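Local coordinates for protein SusD homolog (Bacteroides thetaiotaomicron, PDB 3EHM) that probably binds mucin O-glycans at the outer membrane as a SusD-like lipoprotein of a human gut symbiont, at residues S263-N268 with A328-V333. Residues are numbered along the deposited sequence; the frame is centred on the assembly and turned at random.
Sequences SVNEYN and ASRPKV
R330 and P331 meet V264 and N265 where, in this SusD-like fold, loop 328-333 passes the C-terminal end of the short helix 261-266; in the chain, the helix follows strand 246-248 and precedes strand 270-272. R330 reaches across from its loop toward the helix. Its CB rests 4.2 Å from CG1 of V264, at the apolar base of the contact. CG then turns away from the loop's carbonyl carbon (chi1 -49°), and the chain runs extended through CD to NE, carrying the guanidinium toward the helix end. There NH1 gives a weak, bent hydrogen bond to OD1 of N265, 3.4 Å away with an N-H...O angle of 136°; the amide oxygen sits at the guanidinium edge, in its plane, although the two flat groups are inclined to each other. The side chain of N268, beyond the helix, where the backbone first takes a non-helical, positive phi, comes over one guanidinium face with the two planes steeply inclined at 73°. On the apolar side, CG2 of V264 packs against the P331 ring, 3.9 Å from CD. The carbonyl O of V264 accepts a hydrogen bond from NH1 of R271. Trimming V264 to an alanine would probably open a gap beside the P331 ring and leave the R330 CB without its apolar neighbour. P331 also touches Y446, and the backbone N of R330 hydrogen-bonds to OG1 of T293. Waters complete the polar half. One accepts from NH1 of R330 at 2.8 Å and donates to the backbone O of N265, a firmer link than the direct bond. A second joins the other end of the N265 amide to the loop, accepting from ND2 and donating to the backbone O of V333 at 2.6 Å.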
ATOM      1  N   SER A 263       4.345   9.661  14.359  1.00 12.91           N
ATOM      2  CA  SER A 263       3.516   8.663  15.026  1.00 13.00           C
ATOM      3  C   SER A 263       4.302   7.617  15.819  1.00 12.17           C
ATOM      4  O   SER A 263       3.843   7.147  16.861  1.00 12.49           O
ATOM      5  CB  SER A 263       2.607   7.962  14.013  1.00 13.38           C
ATOM      6  OG  SER A 263       1.687   7.120  14.687  1.00 13.75           O
ATOM      7  N   VAL A 264       5.486   7.253  15.338  1.00 11.96           N
ATOM      8  CA  VAL A 264       6.297   6.259  16.036  1.00 14.00           C
ATOM      9  C   VAL A 264       6.983   6.807  17.287  1.00 16.20           C
ATOM     10  O   VAL A 264       6.897   6.203  18.358  1.00 15.64           O
ATOM     11  CB  VAL A 264       7.392   5.657  15.105  1.00 15.19           C
ATOM     12  CG1 VAL A 264       8.375   4.819  15.918  1.00 16.89           C
ATOM     13  CG2 VAL A 264       6.744   4.788  14.029  1.00 13.13           C
ATOM     14  N   ASN A 265       7.649   7.953  17.161  1.00 17.18           N
ATOM     15  CA  ASN A 265       8.385   8.526  18.288  1.00 18.20           C
ATOM     16  C   ASN A 265       7.759   9.706  19.018  1.00 18.92           C
ATOM     17  O   ASN A 265       7.869   9.803  20.239  1.00 19.25           O
ATOM     18  CB  ASN A 265       9.793   8.926  17.841  1.00 20.49           C
ATOM     19  CG  ASN A 265      10.587   7.758  17.300  1.00 20.77           C
ATOM     20  OD1 ASN A 265      10.566   6.662  17.862  1.00 23.68           O
ATOM     21  ND2 ASN A 265      11.303   7.988  16.210  1.00 22.50           N
ATOM     22  N   GLU A 266       7.121  10.609  18.283  1.00 19.73           N
ATOM     23  CA  GLU A 266       6.516  11.777  18.910  1.00 19.31           C
ATOM     24  C   GLU A 266       5.231  11.460  19.664  1.00 17.88           C
ATOM     25  O   GLU A 266       5.103  11.776  20.847  1.00 17.61           O
ATOM     26  CB  GLU A 266       6.235  12.855  17.861  1.00 22.18           C
ATOM     27  CG  GLU A 266       7.480  13.434  17.198  1.00 27.93           C
ATOM     28  CD  GLU A 266       8.482  13.996  18.199  1.00 30.29           C
ATOM     29  OE1 GLU A 266       8.054  14.654  19.175  1.00 31.37           O
ATOM     30  OE2 GLU A 266       9.698  13.789  18.001  1.00 31.68           O
ATOM     31  N   TYR A 267       4.281  10.832  18.979  1.00 16.80           N
ATOM     32  CA  TYR A 267       3.002  10.498  19.591  1.00 15.03           C
ATOM     33  C   TYR A 267       3.002   9.145  20.302  1.00 15.94           C
ATOM     34  O   TYR A 267       2.119   8.870  21.122  1.00 14.18           O
ATOM     35  CB  TYR A 267       1.894  10.504  18.529  1.00 14.44           C
ATOM     36  CG  TYR A 267       1.812  11.768  17.695  1.00 14.49           C
ATOM     37  CD1 TYR A 267       2.010  13.026  18.265  1.00 15.95           C
ATOM     38  CD2 TYR A 267       1.487  11.706  16.338  1.00 15.87           C
ATOM     39  CE1 TYR A 267       1.886  14.193  17.502  1.00 16.61           C
ATOM     40  CE2 TYR A 267       1.357  12.864  15.570  1.00 15.30           C
ATOM     41  CZ  TYR A 267       1.557  14.103  16.157  1.00 15.47           C
ATOM     42  OH  TYR A 267       1.406  15.248  15.403  1.00 16.30           O
ATOM     43  N   ASN A 268       3.985   8.303  19.980  1.00 15.13           N
ATOM     44  CA  ASN A 268       4.091   6.977  20.580  1.00 15.14           C
ATOM     45  C   ASN A 268       2.829   6.173  20.303  1.00 15.69           C
ATOM     46  O   ASN A 268       2.316   5.475  21.183  1.00 15.47           O
ATOM     47  CB  ASN A 268       4.307   7.099  22.089  1.00 16.30           C
ATOM     48  CG  ASN A 268       5.677   7.626  22.432  1.00 15.61           C
ATOM     49  OD1 ASN A 268       5.816   8.637  23.125  1.00 18.30           O
ATOM     50  ND2 ASN A 268       6.704   6.946  21.942  1.00 10.90           N
ATOM     51  N   ALA A 328       6.308  -1.348  23.156  1.00 15.40           N
ATOM     52  CA  ALA A 328       6.174  -2.548  22.344  1.00 14.35           C
ATOM     53  C   ALA A 328       7.179  -2.346  21.214  1.00 14.49           C
ATOM     54  O   ALA A 328       7.755  -1.263  21.087  1.00 13.92           O
ATOM     55  CB  ALA A 328       4.761  -2.652  21.779  1.00 16.18           C
ATOM     56  N   SER A 329       7.403  -3.374  20.403  1.00 14.48           N
ATOM     57  CA  SER A 329       8.340  -3.245  19.289  1.00 14.23           C
ATOM     58  C   SER A 329       7.906  -2.077  18.405  1.00 14.40           C
ATOM     59  O   SER A 329       6.711  -1.850  18.205  1.00 13.70           O
ATOM     60  CB  SER A 329       8.372  -4.539  18.470  1.00 13.88           C
ATOM     61  OG  SER A 329       8.957  -5.592  19.218  1.00 11.63           O
ATOM     62  N   ARG A 330       8.879  -1.337  17.886  1.00 14.65           N
ATOM     63  CA  ARG A 330       8.600  -0.185  17.035  1.00 15.53           C
ATOM     64  C   ARG A 330       9.213  -0.357  15.659  1.00 15.66           C
ATOM     65  O   ARG A 330      10.212  -1.048  15.502  1.00 14.62           O
ATOM     66  CB  ARG A 330       9.207   1.089  17.626  1.00 15.24           C
ATOM     67  CG  ARG A 330       8.909   1.336  19.079  1.00 19.01           C
ATOM     68  CD  ARG A 330       9.529   2.655  19.517  1.00 18.51           C
ATOM     69  NE  ARG A 330       9.341   2.885  20.945  1.00 21.68           N
ATOM     70  CZ  ARG A 330       9.563   4.046  21.551  1.00 20.12           C
ATOM     71  NH1 ARG A 330       9.979   5.090  20.848  1.00 19.39           N
ATOM     72  NH2 ARG A 330       9.369   4.159  22.858  1.00 19.64           N
ATOM     73  N   PRO A 331       8.619   0.279  14.641  1.00 16.10           N
ATOM     74  CA  PRO A 331       9.186   0.158  13.297  1.00 16.05           C
ATOM     75  C   PRO A 331      10.546   0.854  13.340  1.00 17.10           C
ATOM     76  O   PRO A 331      10.682   1.906  13.973  1.00 17.16           O
ATOM     77  CB  PRO A 331       8.191   0.933  12.432  1.00 17.83           C
ATOM     78  CG  PRO A 331       6.897   0.766  13.165  1.00 16.02           C
ATOM     79  CD  PRO A 331       7.314   0.960  14.602  1.00 15.64           C
ATOM     80  N   LYS A 332      11.555   0.265  12.710  1.00 15.61           N
ATOM     81  CA  LYS A 332      12.866   0.895  12.671  1.00 16.41           C
ATOM     82  C   LYS A 332      12.814   1.950  11.579  1.00 17.89           C
ATOM     83  O   LYS A 332      12.420   1.662  10.445  1.00 17.28           O
ATOM     84  CB  LYS A 332      13.960  -0.123  12.344  1.00 19.07           C
ATOM     85  CG  LYS A 332      14.393  -0.964  13.524  1.00 20.41           C
ATOM     86  CD  LYS A 332      15.634  -1.787  13.190  1.00 21.53           C
ATOM     87  CE  LYS A 332      16.143  -2.525  14.420  1.00 20.95           C
ATOM     88  NZ  LYS A 332      17.288  -3.416  14.097  1.00 22.10           N
ATOM     89  N   VAL A 333      13.189   3.173  11.923  1.00 15.88           N
ATOM     90  CA  VAL A 333      13.170   4.257  10.957  1.00 16.70           C
ATOM     91  C   VAL A 333      13.870   5.486  11.524  1.00 16.24           C
ATOM     92  O   VAL A 333      13.904   5.690  12.737  1.00 14.90           O
ATOM     93  CB  VAL A 333      11.706   4.638  10.580  1.00 19.13           C
ATOM     94  CG1 VAL A 333      10.936   5.084  11.827  1.00 16.43           C
ATOM     95  CG2 VAL A 333      11.699   5.747   9.539  1.00 18.69           C
TER
HETATM   96  O   HOH W   1       9.404   7.716  21.707  1.00 27.43           O
HETATM   97  O   HOH W   2      12.912   5.835  15.122  1.00 28.43           O
HETATM   98  O   HOH W   3      11.983   4.658  18.144  1.00 31.41           O